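Local coordinates for protein beta-galactosidase (Bacillus circulans, PDB 4MAD) that probably hydrolyses terminal non-reducing beta-D-galactose residues from beta-D-galactosides, as a family 35 glycoside hydrolase, at residues Ala68-Glu73 with Ala111-Gly116; Ser16-Asp21 with Asn195-Thr200; Pro45-Asp50 with Ala525-Ile530. All blocks are in the same frame, centred on the assembly; numbering follows the deposited sequence.

Interaction 1 is buried near the middle of the chain, on a short helix and a loop that follow two neighbouring strands of the (beta/alpha)8 barrel, beside a pocket that holds a glycol ether. Its chemistry is polar: an indole N-H, an amide, one water and a carboxylate. Interaction 2 lies at the surface, where the N-terminal strand 18-20 meets the start of barrel strand 197-202, and it rests mainly on leucine packing and stacked amides. Interaction 3 is partly buried and joins two domains through one tyrosine-aspartate hydrogen bond. All three use the barrel domain, but no two share a helix or strand. The centres of interactions 2 and 3 are 35 Å apart.

Interaction 1 of 3, residues Ala68-Glu73 with Ala111-Gly116; sequences AWNLHE and AEWEFG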
loop_
_atom_site.group_PDB
_atom_site.type_symbol
_atom_site.label_atom_id
_atom_site.label_comp_id
_atom_site.label_asym_id
_atom_site.label_seq_id
_atom_site.Cartn_x
_atom_site.Cartn_y
_atom_site.Cartn_z
ATOM N N ALA A 68 2.923 -7.780 5.445
ATOM C CA ALA A 68 3.629 -6.586 5.088
ATOM C C ALA A 68 4.842 -6.404 6.013
ATOM O O ALA A 68 4.713 -5.960 7.093
ATOM C CB ALA A 68 2.713 -5.419 5.201
ATOM N N TRP A 69 6.018 -6.727 5.526
ATOM C CA TRP A 69 7.212 -6.662 6.337
ATOM C C TRP A 69 7.439 -5.260 6.879
ATOM O O TRP A 69 7.665 -5.107 7.999
ATOM C CB TRP A 69 8.411 -7.092 5.481
ATOM C CG TRP A 69 9.756 -7.153 6.142
ATOM C CD1 TRP A 69 10.056 -6.897 7.428
ATOM C CD2 TRP A 69 10.998 -7.469 5.501
ATOM N NE1 TRP A 69 11.404 -7.062 7.647
ATOM C CE2 TRP A 69 11.995 -7.415 6.471
ATOM C CE3 TRP A 69 11.351 -7.821 4.215
ATOM C CZ2 TRP A 69 13.310 -7.687 6.176
ATOM C CZ3 TRP A 69 12.679 -8.096 3.937
ATOM C CH2 TRP A 69 13.620 -8.028 4.909
ATOM N N ASN A 70 7.285 -4.246 6.037
ATOM C CA ASN A 70 7.488 -2.870 6.464
ATOM C C ASN A 70 6.576 -2.503 7.644
ATOM O O ASN A 70 6.936 -1.732 8.473
ATOM C CB ASN A 70 7.415 -1.843 5.308
ATOM C CG ASN A 70 6.107 -1.905 4.501
ATOM O OD1 ASN A 70 5.261 -2.628 4.793
ATOM N ND2 ASN A 70 6.017 -1.088 3.469
ATOM N N LEU A 71 5.384 -3.071 7.693
ATOM C CA LEU A 71 4.531 -2.827 8.818
ATOM C C LEU A 71 5.087 -3.447 10.094
ATOM O O LEU A 71 5.103 -2.845 11.092
ATOM C CB LEU A 71 3.128 -3.286 8.544
ATOM C CG LEU A 71 1.965 -2.615 9.262
ATOM C CD1 LEU A 71 1.952 -1.177 8.958
ATOM C CD2 LEU A 71 0.674 -3.233 8.830
ATOM N N HIS A 72 5.516 -4.669 10.003
ATOM C CA HIS A 72 6.101 -5.424 11.096
ATOM C C HIS A 72 7.501 -5.079 11.615
ATOM O O HIS A 72 7.787 -5.413 12.723
ATOM C CB HIS A 72 5.983 -6.892 10.831
ATOM C CG HIS A 72 4.572 -7.297 10.585
ATOM N ND1 HIS A 72 3.599 -7.123 11.531
ATOM C CD2 HIS A 72 3.942 -7.762 9.487
ATOM C CE1 HIS A 72 2.444 -7.507 11.041
ATOM N NE2 HIS A 72 2.620 -7.900 9.804
ATOM N N GLU A 73 8.345 -4.549 10.751
ATOM C CA GLU A 73 9.699 -4.143 11.101
ATOM C C GLU A 73 9.998 -2.765 10.536
ATOM O O GLU A 73 10.804 -2.641 9.702
ATOM C CB GLU A 73 10.756 -5.145 10.606
ATOM C CG GLU A 73 12.007 -5.112 11.428
ATOM C CD GLU A 73 13.077 -6.105 11.045
ATOM O OE1 GLU A 73 14.123 -6.020 11.668
ATOM O OE2 GLU A 73 12.855 -6.928 10.170
ATOM N N ALA A 111 1.765 -5.880 -4.507
ATOM C CA ALA A 111 0.442 -5.550 -3.967
ATOM C C ALA A 111 -0.023 -4.090 -4.080
ATOM O O ALA A 111 -1.142 -3.769 -3.678
ATOM C CB ALA A 111 0.337 -6.022 -2.517
ATOM N N GLU A 112 0.816 -3.212 -4.618
ATOM C CA GLU A 112 0.458 -1.819 -4.746
ATOM C C GLU A 112 0.641 -1.123 -3.398
ATOM O O GLU A 112 -0.121 -0.294 -3.063
ATOM C CB GLU A 112 -0.974 -1.667 -5.233
ATOM C CG GLU A 112 -1.183 -1.946 -6.672
ATOM C CD GLU A 112 -1.272 -3.398 -6.977
ATOM O OE1 GLU A 112 -2.166 -4.039 -6.519
ATOM O OE2 GLU A 112 -0.507 -3.900 -7.731
ATOM N N TRP A 113 1.642 -1.549 -2.658
ATOM C CA TRP A 113 1.938 -1.131 -1.296
ATOM C C TRP A 113 3.369 -0.611 -1.215
ATOM O O TRP A 113 4.206 -1.112 -1.873
ATOM C CB TRP A 113 1.806 -2.344 -0.363
ATOM C CG TRP A 113 1.945 -2.131 1.072
ATOM C CD1 TRP A 113 3.011 -2.466 1.842
ATOM C CD2 TRP A 113 0.973 -1.621 1.967
ATOM N NE1 TRP A 113 2.797 -2.158 3.116
ATOM C CE2 TRP A 113 1.559 -1.605 3.235
ATOM C CE3 TRP A 113 -0.302 -1.103 1.824
ATOM C CZ2 TRP A 113 0.885 -1.153 4.342
ATOM C CZ3 TRP A 113 -0.933 -0.635 2.924
ATOM C CH2 TRP A 113 -0.362 -0.686 4.163
ATOM N N GLU A 114 3.632 0.313 -0.312
ATOM C CA GLU A 114 4.895 1.019 -0.321
ATOM C C GLU A 114 6.055 0.022 -0.405
ATOM O O GLU A 114 6.149 -0.850 0.377
ATOM C CB GLU A 114 5.031 1.814 0.984
ATOM C CG GLU A 114 5.371 3.262 0.856
ATOM C CD GLU A 114 6.848 3.547 0.773
ATOM O OE1 GLU A 114 7.196 4.592 0.249
ATOM O OE2 GLU A 114 7.592 2.715 1.232
ATOM N N PHE A 115 6.879 0.196 -1.421
ATOM C CA PHE A 115 8.157 -0.514 -1.571
ATOM C C PHE A 115 7.915 -2.020 -1.677
ATOM O O PHE A 115 8.735 -2.819 -1.401
ATOM C CB PHE A 115 9.130 -0.158 -0.435
ATOM C CG PHE A 115 10.636 -0.424 -0.727
ATOM C CD1 PHE A 115 11.075 -0.832 -1.931
ATOM C CD2 PHE A 115 11.603 -0.175 0.242
ATOM C CE1 PHE A 115 12.443 -1.028 -2.153
ATOM C CE2 PHE A 115 12.935 -0.409 0.020
ATOM C CZ PHE A 115 13.347 -0.823 -1.140
ATOM N N GLY A 116 6.716 -2.331 -2.085
ATOM C CA GLY A 116 6.325 -3.694 -2.201
ATOM C C GLY A 116 6.440 -4.448 -0.869
ATOM O O GLY A 116 6.621 -5.598 -0.884
HETATM O O HOH W 1 8.322 0.743 2.979
#
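Asn70 sets its side-chain OD1 at the edge of the Trp113 indole, beside NE1. The Trp113 NE1 hydrogen points to Asn70 OD1 at 3.0 Å, and the bond is fairly straight (158°). The oxygen receives it on a lone pair and sits almost in the indole plane. The amide itself is turned 66° from the ring. Asn70 CG stands between its backbone N and carbonyl carbon (chi1 56°), which carries the amide across to the 111-116 loop. The other end of the amide faces Glu114. Asn70 ND2 gives a hydrogen bond to a water at 3.0 Å, and that water donates to Glu114 OE2 at 2.7 Å. The same carboxylate oxygen forms a salt bridge with Arg461, so a charge pair holds the far end of the water bridge. Ala68 CB adds an apolar touch, 4.4 Å from Trp113 CE2. Trp113 also stacks on Tyr296. Its side chain is about 12 Å from that of Glu247, the predicted nucleophile, and Glu112 beside it lines the pocket occupied by a glycol ether molecule. The short helix 69-72 follows barrel strand 62-66, and the 111-116 loop lies between strand 100-104 and helix 135-152, whose Val141 and Tyr144 pack on Trp69.

Interaction 2 of 3, residues Ser16-Asp21 with Asn195-Thr200; sequences SQLTYD and NELLFT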
loop_
_atom_site.group_PDB
_atom_site.type_symbol
_atom_site.label_atom_id
_atom_site.label_comp_id
_atom_site.label_asym_id
_atom_site.label_seq_id
_atom_site.Cartn_x
_atom_site.Cartn_y
_atom_site.Cartn_z
ATOM N N SER A 16 -5.438 -31.341 10.191
ATOM C CA SER A 16 -5.754 -31.134 8.791
ATOM C C SER A 16 -4.524 -30.812 7.955
ATOM O O SER A 16 -3.635 -30.163 8.430
ATOM C CB SER A 16 -6.730 -30.016 8.647
ATOM O OG SER A 16 -7.944 -30.406 9.191
ATOM N N GLN A 17 -4.467 -31.324 6.743
ATOM C CA GLN A 17 -3.404 -30.979 5.816
ATOM C C GLN A 17 -3.927 -30.830 4.402
ATOM O O GLN A 17 -4.569 -31.714 3.926
ATOM C CB GLN A 17 -2.335 -32.050 5.807
ATOM C CG GLN A 17 -1.285 -31.825 4.755
ATOM C CD GLN A 17 -0.209 -32.887 4.713
ATOM O OE1 GLN A 17 -0.305 -33.893 5.332
ATOM N NE2 GLN A 17 0.806 -32.629 3.992
ATOM N N LEU A 18 -3.601 -29.746 3.723
ATOM C CA LEU A 18 -3.926 -29.610 2.328
ATOM C C LEU A 18 -2.860 -30.237 1.482
ATOM O O LEU A 18 -1.743 -29.903 1.597
ATOM C CB LEU A 18 -4.030 -28.138 1.926
ATOM C CG LEU A 18 -4.399 -27.860 0.476
ATOM C CD1 LEU A 18 -5.839 -28.202 0.186
ATOM C CD2 LEU A 18 -4.100 -26.457 0.069
ATOM N N THR A 19 -3.265 -31.136 0.615
ATOM C CA THR A 19 -2.350 -31.776 -0.323
ATOM C C THR A 19 -3.021 -31.865 -1.667
ATOM O O THR A 19 -4.074 -31.368 -1.841
ATOM C CB THR A 19 -1.967 -33.207 0.090
ATOM O OG1 THR A 19 -3.116 -34.022 0.031
ATOM C CG2 THR A 19 -1.450 -33.234 1.444
ATOM N N TYR A 20 -2.341 -32.442 -2.623
ATOM C CA TYR A 20 -2.972 -32.695 -3.881
ATOM C C TYR A 20 -2.415 -33.776 -4.737
ATOM O O TYR A 20 -1.234 -33.968 -4.810
ATOM C CB TYR A 20 -2.834 -31.504 -4.846
ATOM C CG TYR A 20 -1.448 -31.163 -5.252
ATOM C CD1 TYR A 20 -0.867 -31.705 -6.377
ATOM C CD2 TYR A 20 -0.715 -30.290 -4.521
ATOM C CE1 TYR A 20 0.396 -31.368 -6.745
ATOM C CE2 TYR A 20 0.551 -29.984 -4.847
ATOM C CZ TYR A 20 1.103 -30.525 -5.965
ATOM O OH TYR A 20 2.326 -30.203 -6.288
ATOM N N ASP A 21 -3.300 -34.456 -5.420
ATOM C CA ASP A 21 -2.793 -35.297 -6.444
ATOM C C ASP A 21 -3.146 -35.148 -7.913
ATOM O O ASP A 21 -2.297 -34.926 -8.737
ATOM C CB ASP A 21 -3.235 -36.721 -6.317
ATOM C CG ASP A 21 -4.657 -36.846 -5.977
ATOM O OD1 ASP A 21 -5.514 -36.288 -6.669
ATOM O OD2 ASP A 21 -4.920 -37.546 -5.005
ATOM N N ASN A 195 3.960 -29.172 7.700
ATOM C CA ASN A 195 3.707 -29.803 6.428
ATOM C C ASN A 195 2.706 -29.068 5.556
ATOM O O ASN A 195 2.140 -29.641 4.723
ATOM C CB ASN A 195 3.279 -31.251 6.585
ATOM C CG ASN A 195 2.058 -31.393 7.387
ATOM O OD1 ASN A 195 1.360 -30.464 7.624
ATOM N ND2 ASN A 195 1.782 -32.589 7.799
ATOM N N GLU A 196 2.526 -27.793 5.766
ATOM C CA GLU A 196 1.596 -27.016 4.993
ATOM C C GLU A 196 2.040 -26.957 3.544
ATOM O O GLU A 196 3.171 -27.102 3.270
ATOM C CB GLU A 196 1.475 -25.609 5.562
ATOM C CG GLU A 196 0.755 -25.502 6.863
ATOM C CD GLU A 196 1.521 -26.014 8.048
ATOM O OE1 GLU A 196 2.715 -25.897 8.102
ATOM O OE2 GLU A 196 0.896 -26.563 8.914
ATOM N N LEU A 197 1.098 -26.809 2.639
ATOM C CA LEU A 197 1.425 -26.748 1.243
ATOM C C LEU A 197 2.130 -25.419 0.908
ATOM O O LEU A 197 1.650 -24.394 1.233
ATOM C CB LEU A 197 0.172 -26.915 0.388
ATOM C CG LEU A 197 0.415 -26.771 -1.091
ATOM C CD1 LEU A 197 1.381 -27.709 -1.644
ATOM C CD2 LEU A 197 -0.792 -26.816 -1.848
ATOM N N LEU A 198 3.272 -25.502 0.252
ATOM C CA LEU A 198 4.022 -24.348 -0.207
ATOM C C LEU A 198 3.853 -24.167 -1.694
ATOM O O LEU A 198 3.813 -25.099 -2.393
ATOM C CB LEU A 198 5.512 -24.532 0.070
ATOM C CG LEU A 198 5.965 -24.639 1.509
ATOM C CD1 LEU A 198 7.467 -24.516 1.656
ATOM C CD2 LEU A 198 5.286 -23.694 2.363
ATOM N N PHE A 199 3.730 -22.962 -2.167
ATOM C CA PHE A 199 3.456 -22.798 -3.566
ATOM C C PHE A 199 3.995 -21.470 -4.023
ATOM O O PHE A 199 4.241 -20.675 -3.233
ATOM C CB PHE A 199 1.955 -22.889 -3.823
ATOM C CG PHE A 199 1.186 -21.784 -3.221
ATOM C CD1 PHE A 199 1.006 -20.622 -3.878
ATOM C CD2 PHE A 199 0.651 -21.894 -1.960
ATOM C CE1 PHE A 199 0.312 -19.606 -3.297
ATOM C CE2 PHE A 199 -0.065 -20.870 -1.404
ATOM C CZ PHE A 199 -0.215 -19.750 -2.049
ATOM N N THR A 200 4.060 -21.269 -5.322
ATOM C CA THR A 200 4.435 -20.024 -5.953
ATOM C C THR A 200 3.307 -19.545 -6.865
ATOM O O THR A 200 2.408 -20.258 -7.150
ATOM C CB THR A 200 5.704 -20.156 -6.823
ATOM O OG1 THR A 200 5.567 -21.212 -7.743
ATOM C CG2 THR A 200 6.927 -20.397 -5.915
#
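Gln17 and Asn195 stack their amides beside the place where the N-terminal strand 18-20 meets strand 197-202 of the (beta/alpha)8 barrel. The two amide planes are only 16° apart, and Gln17 CD lies 3.8 Å from Asn195 CG. Gln17 reaches this place fully extended, with CG anti to the backbone N (chi1 174°). Asn195 instead tucks CG between its backbone N and carbonyl carbon (chi1 59°). Its OD1 is buried by the contact and has no partner in the model. With Gln17 replaced by an alanine, one face of the Asn195 amide would probably lose its stacking partner, and the amide could turn more easily. Beyond the amides the contact is apolar. Leu197 takes part with both methyl branches, one to each of two residues of the N-terminal strand. Its CD2 meets Leu18 CD2 at 3.8 Å, the two side chains crossing at a slant, while Leu197 CB rests 3.7 Å from the backbone Leu18 O. Strand 18-20 pairs with strand 24-26, and Tyr20 also meets Phe218 of the next barrel strand. The other branch of Leu197 comes to the rim of the tyrosine ring near its plane, with CD1 4.0 Å from Tyr20 CE2.

Interaction 3 of 3, residues Pro45-Asp50 with Ala525-Ile530; sequences PEYWED and AADTFI
A single side-chain hydrogen bond between two domains makes this contact: Tyr47, by helix 48-58 of the catalytic barrel, meets Asp527, by strand 528-531 of the galactose-binding domain. The backbones stay well apart, with the Tyr47 and Asp527 CA atoms 11.2 Å from each other. The two side chains span that distance from opposite directions. Tyr47 OH donates to Asp527 OD1 at 2.7 Å. The hydroxyl comes to the syn side of the carboxylate, 28° out of its plane. Ring and carboxylate are nearly perpendicular, at 80°. Asp527 OD1 lies near the plane of the tyrosine ring, at its edge, and is 3.6 Å from Tyr47 CE2. In both residues CG is anti to the carbonyl carbon (chi1 -70° in Tyr47), and this sends the Tyr47 ring out toward Asp527 and the carboxylate back to meet it.

The carboxylate has further partners. Asp527 OD1 also accepts the backbone N-H of Ala563, and OD2 forms a salt bridge with Lys353. Both probably limit its rotation, and the lysine would offset its charge, so the tyrosine meets a well-positioned acceptor. Ile351 touches both side chains. Tyr560 of strand 558-561 does so too. That strand is the outermost neighbour of strand 528-531 in the antiparallel sheet, while on the barrel side helix 48-58 packs through Trp48 against Arg89 of helix 87-97.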
loop_
_atom_site.group_PDB
_atom_site.type_symbol
_atom_site.label_atom_id
_atom_site.label_comp_id
_atom_site.label_asym_id
_atom_site.label_seq_id
_atom_site.Cartn_x
_atom_site.Cartn_y
_atom_site.Cartn_z
ATOM N N PRO A 45 -8.892 -2.783 12.549
ATOM C CA PRO A 45 -9.161 -4.068 13.183
ATOM C C PRO A 45 -10.582 -4.263 13.690
ATOM O O PRO A 45 -11.097 -5.336 13.679
ATOM C CB PRO A 45 -8.168 -4.122 14.334
ATOM C CG PRO A 45 -7.465 -2.929 14.323
ATOM C CD PRO A 45 -7.703 -2.169 13.114
ATOM N N GLU A 46 -11.224 -3.183 14.058
ATOM C CA GLU A 46 -12.575 -3.227 14.586
ATOM C C GLU A 46 -13.519 -3.859 13.568
ATOM O O GLU A 46 -14.491 -4.427 13.920
ATOM C CB GLU A 46 -13.022 -1.824 14.939
ATOM C CG GLU A 46 -12.314 -1.309 16.136
ATOM C CD GLU A 46 -10.979 -0.663 15.860
ATOM O OE1 GLU A 46 -10.636 -0.448 14.727
ATOM O OE2 GLU A 46 -10.330 -0.320 16.830
ATOM N N TYR A 47 -13.151 -3.692 12.294
ATOM C CA TYR A 47 -13.931 -4.147 11.162
ATOM C C TYR A 47 -13.522 -5.489 10.513
ATOM O O TYR A 47 -14.183 -5.969 9.635
ATOM C CB TYR A 47 -14.027 -3.039 10.113
ATOM C CG TYR A 47 -14.863 -1.827 10.459
ATOM C CD1 TYR A 47 -15.908 -1.904 11.352
ATOM C CD2 TYR A 47 -14.655 -0.630 9.836
ATOM C CE1 TYR A 47 -16.661 -0.829 11.632
ATOM C CE2 TYR A 47 -15.423 0.444 10.107
ATOM C CZ TYR A 47 -16.421 0.354 11.019
ATOM O OH TYR A 47 -17.243 1.398 11.310
ATOM N N TRP A 48 -12.476 -6.114 11.019
ATOM C CA TRP A 48 -12.026 -7.324 10.389
ATOM C C TRP A 48 -13.127 -8.398 10.402
ATOM O O TRP A 48 -13.363 -9.056 9.440
ATOM C CB TRP A 48 -10.751 -7.846 11.061
ATOM C CG TRP A 48 -9.519 -7.102 10.800
ATOM C CD1 TRP A 48 -9.266 -6.235 9.782
ATOM C CD2 TRP A 48 -8.313 -7.165 11.553
ATOM N NE1 TRP A 48 -8.012 -5.769 9.852
ATOM C CE2 TRP A 48 -7.393 -6.317 10.936
ATOM C CE3 TRP A 48 -7.912 -7.875 12.677
ATOM C CZ2 TRP A 48 -6.110 -6.144 11.419
ATOM C CZ3 TRP A 48 -6.665 -7.698 13.148
ATOM C CH2 TRP A 48 -5.768 -6.844 12.530
ATOM N N GLU A 49 -13.815 -8.544 11.508
ATOM C CA GLU A 49 -14.849 -9.561 11.553
ATOM C C GLU A 49 -15.952 -9.281 10.557
ATOM O O GLU A 49 -16.440 -10.147 9.921
ATOM C CB GLU A 49 -15.425 -9.687 12.949
ATOM C CG GLU A 49 -16.483 -10.783 13.045
ATOM C CD GLU A 49 -16.710 -11.285 14.446
ATOM O OE1 GLU A 49 -16.356 -10.665 15.402
ATOM O OE2 GLU A 49 -17.286 -12.325 14.587
ATOM N N ASP A 50 -16.310 -8.036 10.419
ATOM C CA ASP A 50 -17.390 -7.695 9.534
ATOM C C ASP A 50 -17.037 -8.123 8.125
ATOM O O ASP A 50 -17.811 -8.740 7.465
ATOM C CB ASP A 50 -17.607 -6.195 9.530
ATOM C CG ASP A 50 -18.683 -5.764 8.549
ATOM O OD1 ASP A 50 -19.843 -5.969 8.839
ATOM O OD2 ASP A 50 -18.371 -5.254 7.478
ATOM N N ALA A 525 -20.471 8.233 16.703
ATOM C CA ALA A 525 -19.532 7.923 15.646
ATOM C C ALA A 525 -20.148 7.029 14.559
ATOM O O ALA A 525 -20.844 6.123 14.868
ATOM C CB ALA A 525 -18.392 7.285 16.206
ATOM N N ALA A 526 -19.897 7.330 13.302
ATOM C CA ALA A 526 -20.376 6.500 12.221
ATOM C C ALA A 526 -19.389 6.653 11.058
ATOM O O ALA A 526 -18.671 7.585 11.041
ATOM C CB ALA A 526 -21.679 6.929 11.795
ATOM N N ASP A 527 -19.379 5.743 10.105
ATOM C CA ASP A 527 -18.472 5.870 8.986
ATOM C C ASP A 527 -18.838 7.101 8.211
ATOM O O ASP A 527 -19.927 7.475 8.172
ATOM C CB ASP A 527 -18.538 4.678 8.046
ATOM C CG ASP A 527 -17.898 3.436 8.587
ATOM O OD1 ASP A 527 -17.254 3.457 9.612
ATOM O OD2 ASP A 527 -18.087 2.428 7.949
ATOM N N THR A 528 -17.853 7.737 7.633
ATOM C CA THR A 528 -18.068 8.957 6.908
ATOM C C THR A 528 -16.945 9.223 5.917
ATOM O O THR A 528 -15.988 8.526 5.922
ATOM C CB THR A 528 -18.274 10.179 7.835
ATOM O OG1 THR A 528 -18.700 11.298 7.099
ATOM C CG2 THR A 528 -17.020 10.515 8.534
ATOM N N PHE A 529 -17.124 10.235 5.091
ATOM C CA PHE A 529 -16.156 10.564 4.075
ATOM C C PHE A 529 -15.914 12.055 4.009
ATOM O O PHE A 529 -16.824 12.801 4.059
ATOM C CB PHE A 529 -16.603 10.057 2.729
ATOM C CG PHE A 529 -17.036 8.613 2.731
ATOM C CD1 PHE A 529 -16.188 7.610 2.320
ATOM C CD2 PHE A 529 -18.305 8.238 3.126
ATOM C CE1 PHE A 529 -16.569 6.338 2.317
ATOM C CE2 PHE A 529 -18.665 6.937 3.101
ATOM C CZ PHE A 529 -17.779 5.998 2.718
ATOM N N ILE A 530 -14.660 12.445 3.890
ATOM C CA ILE A 530 -14.306 13.827 3.758
ATOM C C ILE A 530 -14.151 14.249 2.291
ATOM O O ILE A 530 -13.356 13.727 1.607
ATOM C CB ILE A 530 -12.973 14.150 4.481
ATOM C CG1 ILE A 530 -13.020 13.744 5.931
ATOM C CG2 ILE A 530 -12.706 15.582 4.415
ATOM C CD1 ILE A 530 -11.777 14.068 6.705
#